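Local coordinates for putative uncharacterized protein (Toxoplasma gondii, PDB 4FBD) that is of unknown function but belongs to the uncharacterised DUF3228 family of conserved proteins, at residues Gly60-Lys63 against Glu64-Leu67; Arg133-Pro136 against Met137-Lys141. All blocks are in the same frame, centred on the assembly; numbering follows the deposited sequence.

Overall arrangement
Both contacts are short-range joins at the start of a helix, and each binds a segment to the one that follows it directly. They share no helix or strand: contact 1 lies at the surface, where a loop leads into helix 63-76 beside the five-stranded sheet; contact 2 is partly buried, where strand 130-135 of the four-stranded sheet turns into helix 137-140. Their centres are 29 Å apart and their nearest atoms about 16 Å, so they do not touch. Both rely on backbone bonds of a first helical turn; the difference lies in the side chains, a threonine hydroxyl among charged residues in 60-67 against a pair of aromatic rings in 133-141.

Contact 1 (Gly60-Lys63 against Glu64-Leu67); sequences GVTK and EEFL
T62 caps the start of helix 63-76 by turning its hydroxyl forward to the amide of E65: OG1 accepts from E65 N at 3.0 Å, with a fairly straight N-H...O angle of 157°. The rotamer makes this possible, because chi1 60° sets OG1 between the backbone N and the carbonyl carbon of T62, from where it meets that amide. OG1 also lies 3.0 Å from E65 CB, and the two side chains cross at about a right angle. F66 N donates to T62 O at 2.8 Å, and F66 CB packs at 3.2 Å from the same T62 O. One step on, L67 N reaches K63 O in a weak bond of 3.3 Å. E64 folds back at chi2 (69°), which carries its carboxylate OE1 to 3.3 Å from T62 CB, alongside the N-cap residue. V61 CG2 approaches F66 CB at 4.4 Å, a loose apolar touch just before the cap. E65 is extended beyond CG, and its OE2 makes a long, weak ion pair with K69. F66 sets its ring against that of F98, and K63, F66 and L67 lay the first turn of the helix on L40 of strand 39-40.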
loop_
_atom_site.group_PDB
_atom_site.type_symbol
_atom_site.label_atom_id
_atom_site.label_comp_id
_atom_site.label_asym_id
_atom_site.label_seq_id
_atom_site.Cartn_x
_atom_site.Cartn_y
_atom_site.Cartn_z
ATOM N N GLY A 60 -13.354 29.053 -13.903
ATOM C CA GLY A 60 -14.203 29.959 -14.683
ATOM C C GLY A 60 -15.580 30.335 -14.164
ATOM O O GLY A 60 -16.432 30.739 -14.956
ATOM N N VAL A 61 -15.811 30.204 -12.854
ATOM C CA VAL A 61 -17.103 30.581 -12.250
ATOM C C VAL A 61 -16.876 31.231 -10.887
ATOM O O VAL A 61 -16.022 30.792 -10.117
ATOM C CB VAL A 61 -18.059 29.375 -12.054
ATOM C CG1 VAL A 61 -18.313 28.667 -13.381
ATOM C CG2 VAL A 61 -17.508 28.404 -11.015
ATOM N N THR A 62 -17.642 32.274 -10.591
ATOM C CA THR A 62 -17.515 32.952 -9.313
ATOM C C THR A 62 -18.113 32.111 -8.183
ATOM O O THR A 62 -18.960 31.248 -8.402
ATOM C CB THR A 62 -18.212 34.314 -9.329
ATOM O OG1 THR A 62 -19.606 34.141 -9.604
ATOM C CG2 THR A 62 -17.594 35.211 -10.383
ATOM N N LYS A 63 -17.668 32.386 -6.967
ATOM C CA LYS A 63 -18.156 31.676 -5.804
ATOM C C LYS A 63 -19.611 32.079 -5.491
ATOM O O LYS A 63 -20.359 31.331 -4.848
ATOM C CB LYS A 63 -17.139 31.818 -4.652
ATOM C CG LYS A 63 -15.884 30.925 -4.991
ATOM C CD LYS A 63 -14.580 31.112 -4.175
ATOM C CE LYS A 63 -13.497 30.125 -4.738
ATOM N NZ LYS A 63 -12.119 30.247 -4.155
ATOM N N GLU A 64 -20.020 33.232 -6.011
ATOM C CA GLU A 64 -21.385 33.695 -5.879
ATOM C C GLU A 64 -22.273 32.882 -6.855
ATOM O O GLU A 64 -23.267 32.280 -6.468
ATOM C CB GLU A 64 -21.480 35.190 -6.201
ATOM C CG GLU A 64 -20.686 36.152 -5.253
ATOM C CD GLU A 64 -19.137 36.070 -5.368
ATOM O OE1 GLU A 64 -18.596 35.336 -6.228
ATOM O OE2 GLU A 64 -18.457 36.751 -4.573
ATOM N N GLU A 65 -21.884 32.871 -8.121
ATOM C CA GLU A 65 -22.608 32.153 -9.167
ATOM C C GLU A 65 -22.677 30.650 -8.871
ATOM O O GLU A 65 -23.704 29.996 -9.073
ATOM C CB GLU A 65 -21.913 32.412 -10.514
ATOM C CG GLU A 65 -22.518 31.694 -11.723
ATOM C CD GLU A 65 -21.833 32.059 -13.055
ATOM O OE1 GLU A 65 -21.430 33.235 -13.244
ATOM O OE2 GLU A 65 -21.727 31.161 -13.922
ATOM N N PHE A 66 -21.568 30.103 -8.403
ATOM C CA PHE A 66 -21.507 28.697 -8.056
ATOM C C PHE A 66 -22.562 28.341 -7.002
ATOM O O PHE A 66 -23.335 27.403 -7.160
ATOM C CB PHE A 66 -20.118 28.391 -7.517
ATOM C CG PHE A 66 -19.956 26.994 -7.064
ATOM C CD1 PHE A 66 -19.790 25.980 -7.981
ATOM C CD2 PHE A 66 -19.978 26.687 -5.718
ATOM C CE1 PHE A 66 -19.653 24.675 -7.567
ATOM C CE2 PHE A 66 -19.845 25.393 -5.289
ATOM C CZ PHE A 66 -19.675 24.374 -6.214
ATOM N N LEU A 67 -22.587 29.119 -5.933
ATOM C CA LEU A 67 -23.511 28.889 -4.827
ATOM C C LEU A 67 -24.961 29.066 -5.289
ATOM O O LEU A 67 -25.864 28.333 -4.879
ATOM C CB LEU A 67 -23.198 29.870 -3.700
ATOM C CG LEU A 67 -23.933 29.612 -2.405
ATOM C CD1 LEU A 67 -23.591 28.204 -1.927
ATOM C CD2 LEU A 67 -23.563 30.680 -1.347
#

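Contact 2 (Arg133-Pro136 against Met137-Lys141); sequences RWFP and MSYAK
F135 and Y139, four residues apart, bring their rings together on one side of the chain where strand 130-135 gives way to helix 137-140. The side chains run side by side and point the same way. Y139 CE2 sits over one face of the F135 ring, 3.9 Å above its plane and displaced toward the rim, while the closest carbons are F135 CD1 and Y139 CD2 at 3.7 Å. The planes are inclined at 49°, with centroids 5.2 Å apart, an oblique pairing. With CG opposite its backbone N (chi1 164°), Y139 swings its ring from the helix back toward F135, and its hydroxyl is hydrogen-bonded to N112. L106 of strand 105-107 touches both side chains, and A233 touches F135.

P136 sits at the N-cap of the short helix with no side-chain acceptor; its carbonyl takes the amides of the first turn, as main-chain helix bonds do. Two amides share that oxygen. A140 N approaches P136 O in the carbonyl plane at 3.0 Å and nearly straight (172°), whereas Y139 N comes to P136 O from above the plane at 3.2 Å and is more bent. A140 CB also rests 3.4 Å from P136 O, packing the methyl against the turn.

Among the remaining polar groups, S138 OG lies 4.2 Å from P136 CB and is hydrogen-bonded to E239. The strand that leads into the turn reaches the dimer contact through R133, hydrogen-bonded to S118 of the second subunit.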
loop_
_atom_site.group_PDB
_atom_site.type_symbol
_atom_site.label_atom_id
_atom_site.label_comp_id
_atom_site.label_asym_id
_atom_site.label_seq_id
_atom_site.Cartn_x
_atom_site.Cartn_y
_atom_site.Cartn_z
ATOM N N ARG A 133 0.773 4.743 -6.370
ATOM C CA ARG A 133 0.835 4.667 -7.832
ATOM C C ARG A 133 -0.057 5.722 -8.433
ATOM O O ARG A 133 -1.096 6.102 -7.857
ATOM C CB ARG A 133 0.458 3.301 -8.349
ATOM C CG ARG A 133 -0.945 2.851 -8.137
ATOM C CD ARG A 133 -1.124 1.502 -8.761
ATOM N NE ARG A 133 -2.483 0.989 -8.588
ATOM C CZ ARG A 133 -2.908 -0.176 -9.060
ATOM N NH1 ARG A 133 -2.112 -0.952 -9.750
ATOM N NH2 ARG A 133 -4.160 -0.560 -8.844
ATOM N N TRP A 134 0.315 6.173 -9.609
ATOM C CA TRP A 134 -0.432 7.217 -10.262
ATOM C C TRP A 134 -0.206 7.262 -11.763
ATOM O O TRP A 134 0.742 6.699 -12.276
ATOM C CB TRP A 134 0.005 8.559 -9.678
ATOM C CG TRP A 134 1.458 8.832 -9.955
ATOM C CD1 TRP A 134 1.961 9.438 -11.050
ATOM C CD2 TRP A 134 2.591 8.474 -9.145
ATOM N NE1 TRP A 134 3.331 9.498 -10.983
ATOM C CE2 TRP A 134 3.745 8.917 -9.822
ATOM C CE3 TRP A 134 2.740 7.843 -7.914
ATOM C CZ2 TRP A 134 5.030 8.736 -9.320
ATOM C CZ3 TRP A 134 4.035 7.672 -7.399
ATOM C CH2 TRP A 134 5.152 8.111 -8.104
ATOM N N PHE A 135 -1.099 7.952 -12.449
ATOM C CA PHE A 135 -0.951 8.242 -13.877
ATOM C C PHE A 135 -0.357 9.635 -13.942
ATOM O O PHE A 135 -0.881 10.573 -13.344
ATOM C CB PHE A 135 -2.286 8.309 -14.616
ATOM C CG PHE A 135 -2.907 6.993 -14.869
ATOM C CD1 PHE A 135 -2.362 6.137 -15.771
ATOM C CD2 PHE A 135 -4.085 6.639 -14.251
ATOM C CE1 PHE A 135 -2.942 4.898 -16.034
ATOM C CE2 PHE A 135 -4.677 5.433 -14.518
ATOM C CZ PHE A 135 -4.103 4.549 -15.405
ATOM N N PRO A 136 0.725 9.784 -14.684
ATOM C CA PRO A 136 1.311 11.089 -14.831
ATOM C C PRO A 136 0.517 11.942 -15.800
ATOM O O PRO A 136 -0.339 11.429 -16.527
ATOM C CB PRO A 136 2.714 10.810 -15.358
ATOM C CG PRO A 136 2.789 9.388 -15.660
ATOM C CD PRO A 136 1.564 8.699 -15.202
ATOM N N MET A 137 0.811 13.240 -15.808
ATOM C CA MET A 137 0.091 14.187 -16.656
ATOM C C MET A 137 0.292 13.982 -18.152
ATOM O O MET A 137 -0.601 14.318 -18.936
ATOM C CB MET A 137 0.439 15.622 -16.264
ATOM C CG MET A 137 -0.096 15.997 -14.889
ATOM S SD MET A 137 -1.885 15.849 -14.813
ATOM C CE MET A 137 -2.371 17.189 -15.896
ATOM N N SER A 138 1.431 13.415 -18.554
ATOM C CA SER A 138 1.676 13.166 -19.972
ATOM C C SER A 138 0.558 12.300 -20.551
ATOM O O SER A 138 0.252 12.389 -21.748
ATOM C CB SER A 138 3.050 12.524 -20.202
ATOM O OG SER A 138 3.172 11.325 -19.469
ATOM N N TYR A 139 -0.034 11.435 -19.729
ATOM C CA TYR A 139 -1.212 10.672 -20.187
ATOM C C TYR A 139 -2.515 11.374 -19.755
ATOM O O TYR A 139 -3.386 11.638 -20.564
ATOM C CB TYR A 139 -1.203 9.253 -19.650
ATOM C CG TYR A 139 -2.538 8.569 -19.753
ATOM C CD1 TYR A 139 -3.060 8.179 -20.982
ATOM C CD2 TYR A 139 -3.248 8.240 -18.620
ATOM C CE1 TYR A 139 -4.299 7.513 -21.076
ATOM C CE2 TYR A 139 -4.453 7.577 -18.704
ATOM C CZ TYR A 139 -4.969 7.213 -19.933
ATOM O OH TYR A 139 -6.170 6.552 -19.976
ATOM N N ALA A 140 -2.600 11.711 -18.471
ATOM C CA ALA A 140 -3.796 12.307 -17.895
ATOM C C ALA A 140 -4.293 13.543 -18.615
ATOM O O ALA A 140 -5.494 13.710 -18.786
ATOM C CB ALA A 140 -3.570 12.595 -16.437
ATOM N N LYS A 141 -3.411 14.404 -19.075
ATOM C CA LYS A 141 -3.878 15.610 -19.764
ATOM C C LYS A 141 -4.720 15.227 -20.965
ATOM O O LYS A 141 -5.560 15.983 -21.344
ATOM C CB LYS A 141 -2.727 16.535 -20.193
ATOM C CG LYS A 141 -1.828 15.974 -21.322
ATOM C CD LYS A 141 -0.550 16.830 -21.551
ATOM C CE LYS A 141 0.381 16.162 -22.588
ATOM N NZ LYS A 141 -0.244 16.094 -23.972
#